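Local coordinates for protein 6-phosphogluconate dehydrogenase (Decarboxylating) (Geobacter metallireducens, PDB 4E21) that probably catalyses the NADP-linked oxidative decarboxylation of 6-phosphogluconate in the pentose phosphate pathway, at residues 113-119 against 207-211; 150-156 against 170-175. All blocks are in the same frame, centred on the assembly; numbering follows the deposited sequence.

Contact 1: 113-119 against 207-211; sequences DGGNSHY and HFVKM
Tyr119 turns one face of its ring to the edge of Phe208 in a T-shaped stack, the ring centroids 4.8 Å apart and the planes at 72°. Phe208 CD2 does the touching, standing over the centre of the tyrosine ring, 3.5 Å from Tyr119 CE2. With chi1 at 81°, Tyr119 CG sits between its own backbone N and carbonyl carbon, and this sets the ring face against the Phe208 edge. The selenomethionine Met211 bends at its end to bring CE over the Phe208 face and into apolar touch with Tyr119 CE2, while its SE lies oblique to the tyrosine ring, a Met-aromatic contact. With an alanine in place of the tyrosine, the Phe208 edge is likely to lose its facing ring, and the carbonyl of Phe255 of the second subunit its hydroxyl partner.

Beside this cluster the His207 imidazole enters the loop, its NE2 3.0 Å from Gly115 O at an angle too poor for a hydrogen bond. At the outer end Lys210 NZ makes a weak 3.1 Å bond to Asn116 OD1. At the start of the loop Asp113 holds the turn: OD1 accepts from Gly115 N in an Asx turn, and OD2 takes the Ser117 hydroxyl at 2.6 Å through its syn lone pair.

Three waters extend the join. One links Gly114 O weakly to Lys210 NZ, one donates to Ser117 O and His207 O, and one accepts from Tyr119 N and donates weakly to the same His207 carbonyl. Hydrogen-bonded through ND1 to Asp122 OD2 and weakly through NE2 to Val139 O, the imidazole is probably fixed in rotation where the NAD-binding domain meets helix 205-232.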
# COMPACT_ATOMS: atom_id res chain seq x y z
N ASP B 113 25.63 24.45 -3.49
CA ASP B 113 25.45 23.10 -4.04
C ASP B 113 24.01 22.98 -4.55
O ASP B 113 23.05 22.98 -3.78
CB ASP B 113 25.72 22.03 -2.99
CG ASP B 113 25.51 20.62 -3.52
OD1 ASP B 113 25.33 20.44 -4.74
OD2 ASP B 113 25.53 19.67 -2.70
N GLY B 114 23.88 22.92 -5.87
CA GLY B 114 22.59 22.93 -6.51
C GLY B 114 22.21 21.56 -7.02
O GLY B 114 21.17 21.40 -7.64
N GLY B 115 23.05 20.57 -6.75
CA GLY B 115 22.78 19.22 -7.23
C GLY B 115 21.89 18.44 -6.28
O GLY B 115 21.24 19.02 -5.40
N ASN B 116 21.87 17.13 -6.46
CA ASN B 116 21.05 16.23 -5.66
C ASN B 116 21.80 15.64 -4.47
O ASN B 116 22.04 14.44 -4.41
CB ASN B 116 20.52 15.11 -6.55
CG ASN B 116 19.68 15.65 -7.68
OD1 ASN B 116 18.66 16.30 -7.45
ND2 ASN B 116 20.10 15.38 -8.92
N SER B 117 22.19 16.49 -3.53
CA SER B 117 22.84 16.04 -2.32
C SER B 117 21.77 15.75 -1.28
O SER B 117 20.69 16.36 -1.32
CB SER B 117 23.79 17.13 -1.81
OG SER B 117 25.01 17.10 -2.53
N HIS B 118 22.06 14.84 -0.36
CA HIS B 118 21.17 14.59 0.75
C HIS B 118 21.37 15.68 1.83
O HIS B 118 22.50 16.00 2.19
CB HIS B 118 21.39 13.20 1.34
CG HIS B 118 20.42 12.86 2.42
ND1 HIS B 118 20.67 13.09 3.76
CD2 HIS B 118 19.17 12.34 2.36
CE1 HIS B 118 19.63 12.70 4.47
NE2 HIS B 118 18.70 12.25 3.65
N TYR B 119 20.28 16.23 2.34
CA TYR B 119 20.38 17.37 3.24
C TYR B 119 21.27 17.15 4.47
O TYR B 119 21.87 18.09 4.96
CB TYR B 119 19.00 17.87 3.67
CG TYR B 119 18.39 17.05 4.79
CD1 TYR B 119 18.45 17.49 6.11
CD2 TYR B 119 17.75 15.84 4.53
CE1 TYR B 119 17.89 16.75 7.14
CE2 TYR B 119 17.19 15.08 5.55
CZ TYR B 119 17.26 15.54 6.85
OH TYR B 119 16.71 14.80 7.88
N HIS B 207 17.43 21.37 0.16
CA HIS B 207 17.50 19.98 -0.31
C HIS B 207 16.47 19.12 0.40
O HIS B 207 15.99 18.16 -0.17
CB HIS B 207 18.90 19.39 -0.13
CG HIS B 207 19.89 19.84 -1.16
ND1 HIS B 207 21.25 19.79 -0.96
CD2 HIS B 207 19.70 20.37 -2.40
CE1 HIS B 207 21.86 20.26 -2.03
NE2 HIS B 207 20.95 20.62 -2.92
N PHE B 208 16.12 19.46 1.64
CA PHE B 208 15.08 18.72 2.34
C PHE B 208 13.74 18.88 1.60
O PHE B 208 13.03 17.90 1.33
CB PHE B 208 14.93 19.18 3.79
CG PHE B 208 14.03 18.30 4.62
CD1 PHE B 208 12.65 18.35 4.46
CD2 PHE B 208 14.56 17.44 5.57
CE1 PHE B 208 11.81 17.54 5.22
CE2 PHE B 208 13.72 16.62 6.34
CZ PHE B 208 12.34 16.68 6.16
N VAL B 209 13.41 20.11 1.26
CA VAL B 209 12.17 20.36 0.56
C VAL B 209 12.19 19.81 -0.87
O VAL B 209 11.17 19.33 -1.36
CB VAL B 209 11.77 21.85 0.59
CG1 VAL B 209 10.53 22.09 -0.30
CG2 VAL B 209 11.49 22.28 2.04
N LYS B 210 13.33 19.87 -1.54
CA LYS B 210 13.41 19.35 -2.91
C LYS B 210 13.22 17.82 -2.92
O LYS B 210 12.59 17.26 -3.82
CB LYS B 210 14.75 19.73 -3.56
CG LYS B 210 15.17 18.84 -4.72
CD LYS B 210 14.41 19.17 -5.98
CE LYS B 210 14.57 18.08 -7.03
NZ LYS B 210 15.99 17.92 -7.43
N MSE B 211 13.78 17.17 -1.91
CA MSE B 211 13.64 15.73 -1.71
C MSE B 211 12.15 15.30 -1.68
O MSE B 211 11.74 14.37 -2.37
CB MSE B 211 14.39 15.35 -0.42
CG MSE B 211 13.98 14.08 0.26
SE MSE B 211 14.95 13.76 1.95
CE MSE B 211 13.90 14.86 3.18
O HOH W 1 18.57 20.07 -6.78
O HOH W 2 17.46 16.18 -1.52
O HOH W 3 17.71 15.79 1.02

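Contact 2: 150-156 against 170-175; sequences RGYCLMI and FRTLAP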
# COMPACT_ATOMS: atom_id res chain seq x y z
N ARG B 150 12.12 28.41 -19.28
CA ARG B 150 11.00 28.71 -18.37
C ARG B 150 11.37 29.09 -16.94
O ARG B 150 10.51 29.49 -16.15
CB ARG B 150 9.97 27.59 -18.39
CG ARG B 150 9.31 27.43 -19.75
CD ARG B 150 8.27 26.33 -19.76
NE ARG B 150 8.09 25.80 -21.11
CZ ARG B 150 7.22 24.84 -21.44
NH1 ARG B 150 6.45 24.30 -20.51
NH2 ARG B 150 7.14 24.42 -22.70
N GLY B 151 12.65 28.98 -16.58
CA GLY B 151 13.02 29.24 -15.19
C GLY B 151 12.89 27.98 -14.34
O GLY B 151 12.08 27.10 -14.63
N TYR B 152 13.72 27.90 -13.31
CA TYR B 152 13.81 26.74 -12.43
C TYR B 152 13.12 27.11 -11.14
O TYR B 152 13.25 28.24 -10.66
CB TYR B 152 15.27 26.41 -12.12
CG TYR B 152 16.14 26.18 -13.35
CD1 TYR B 152 16.81 27.24 -13.96
CD2 TYR B 152 16.29 24.91 -13.89
CE1 TYR B 152 17.61 27.03 -15.08
CE2 TYR B 152 17.07 24.69 -15.02
CZ TYR B 152 17.73 25.76 -15.61
OH TYR B 152 18.52 25.55 -16.72
N CYS B 153 12.39 26.16 -10.58
CA CYS B 153 11.88 26.32 -9.22
C CYS B 153 13.05 26.04 -8.28
O CYS B 153 13.72 25.02 -8.42
CB CYS B 153 10.75 25.33 -8.94
SG CYS B 153 10.11 25.53 -7.29
N LEU B 154 13.29 26.94 -7.33
CA LEU B 154 14.49 26.89 -6.47
C LEU B 154 14.13 26.87 -5.00
O LEU B 154 13.40 27.73 -4.50
CB LEU B 154 15.40 28.09 -6.73
CG LEU B 154 15.94 28.24 -8.15
CD1 LEU B 154 16.90 29.42 -8.25
CD2 LEU B 154 16.63 26.96 -8.58
N MSE B 155 14.64 25.86 -4.32
CA MSE B 155 14.38 25.69 -2.91
C MSE B 155 15.72 25.80 -2.18
O MSE B 155 16.63 24.99 -2.40
CB MSE B 155 13.69 24.34 -2.67
CG MSE B 155 12.29 24.25 -3.32
SE MSE B 155 11.95 22.46 -3.99
CE MSE B 155 12.34 22.72 -5.89
N ILE B 156 15.82 26.82 -1.33
CA ILE B 156 17.11 27.32 -0.86
C ILE B 156 17.26 27.21 0.65
O ILE B 156 16.37 27.64 1.39
CB ILE B 156 17.28 28.79 -1.30
CG1 ILE B 156 16.94 28.95 -2.79
CG2 ILE B 156 18.69 29.29 -0.98
CD1 ILE B 156 16.64 30.39 -3.22
N PHE B 170 19.10 34.31 -8.07
CA PHE B 170 17.88 33.51 -7.97
C PHE B 170 16.77 34.08 -8.85
O PHE B 170 16.11 33.34 -9.59
CB PHE B 170 17.41 33.40 -6.52
CG PHE B 170 18.35 32.65 -5.65
CD1 PHE B 170 19.04 31.55 -6.14
CD2 PHE B 170 18.54 33.02 -4.33
CE1 PHE B 170 19.91 30.85 -5.32
CE2 PHE B 170 19.39 32.31 -3.51
CZ PHE B 170 20.08 31.23 -4.01
N ARG B 171 16.57 35.40 -8.77
CA ARG B 171 15.60 36.08 -9.63
C ARG B 171 15.77 35.73 -11.10
O ARG B 171 14.80 35.43 -11.79
CB ARG B 171 15.72 37.57 -9.46
CG ARG B 171 14.86 38.10 -8.37
CD ARG B 171 15.09 39.58 -8.20
NE ARG B 171 13.81 40.23 -8.02
CZ ARG B 171 13.19 40.31 -6.85
NH1 ARG B 171 13.75 39.78 -5.76
NH2 ARG B 171 12.01 40.93 -6.77
N THR B 172 17.01 35.78 -11.57
CA THR B 172 17.29 35.46 -12.97
C THR B 172 16.95 34.02 -13.27
O THR B 172 16.35 33.72 -14.31
CB THR B 172 18.78 35.71 -13.30
OG1 THR B 172 19.06 37.09 -13.12
CG2 THR B 172 19.11 35.32 -14.74
N LEU B 173 17.33 33.13 -12.36
CA LEU B 173 17.18 31.70 -12.55
C LEU B 173 15.72 31.23 -12.48
O LEU B 173 15.32 30.32 -13.19
CB LEU B 173 18.00 30.98 -11.48
CG LEU B 173 19.24 30.19 -11.91
CD1 LEU B 173 19.78 30.65 -13.22
CD2 LEU B 173 20.29 30.23 -10.81
N ALA B 174 14.93 31.88 -11.61
CA ALA B 174 13.54 31.51 -11.36
C ALA B 174 12.60 32.00 -12.48
O ALA B 174 12.98 32.86 -13.30
CB ALA B 174 13.10 32.05 -9.99
N PRO B 175 11.38 31.44 -12.53
CA PRO B 175 10.43 31.73 -13.62
C PRO B 175 9.87 33.15 -13.57
O PRO B 175 9.58 33.70 -14.63
CB PRO B 175 9.30 30.73 -13.38
CG PRO B 175 9.91 29.63 -12.53
CD PRO B 175 10.88 30.37 -11.65
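Ile156 and Phe170 meet from opposite directions in a CH-pi contact where strand 153-157 packs against helix 167-173, both within the Rossmann-like NAD-binding region. Ile156 CD1 stands over the centre of the phenylalanine ring, 3.4 Å from its centroid and 14° off the ring normal. Ile156 CG1 lies anti to the carbonyl carbon, toward the ring. Two residues earlier on the strand, Leu154 CD1 touches both Phe170 CD1 and Leu173 CB, at 3.7 Å from the former. Trp86 of strand 84-87 packs on both Phe170 and Leu173, and Tyr197 of the adjoining strand packs on Leu154 and Ile156.

Toward the end of the helix the packing gives way to backbone. Gly151, with positive phi, brings its CA to 3.9 Å from Pro175 CA; the same CA meets Leu173 O in a 3.2 Å CA-H...O contact and abuts Ala174 C and Pro175 N. Pro175 lays its ring along the turn, CB against Arg150 O and CD against Tyr152 O. The Tyr152 carbonyl also receives a CA-H...O contact from Ala174. At the polar edge Tyr152 N donates to Leu173 O, 2.9 Å away and nearly straight at 166°, with the donor tilted 23° from the carbonyl plane.

The centres of the two contacts lie 15 Å apart, and both of contact 2's segments fall along the chain between the two of contact 1. Residues 113-119 follow strand 110-113 and 150-156 run into strand 153-157; these belong to one mixed sheet, separated by strand 135-142. Contact 2 stays within the NAD-binding region, whereas contact 1 joins that region to helix 205-232 at the start of the C-terminal part. The contacts touch directly: Met155, on the strand of contact 2, packs its SE 3.6 Å from Lys210 CA. Both also reach the second subunit, so the sheet, the long helix and the subunit interface come together here.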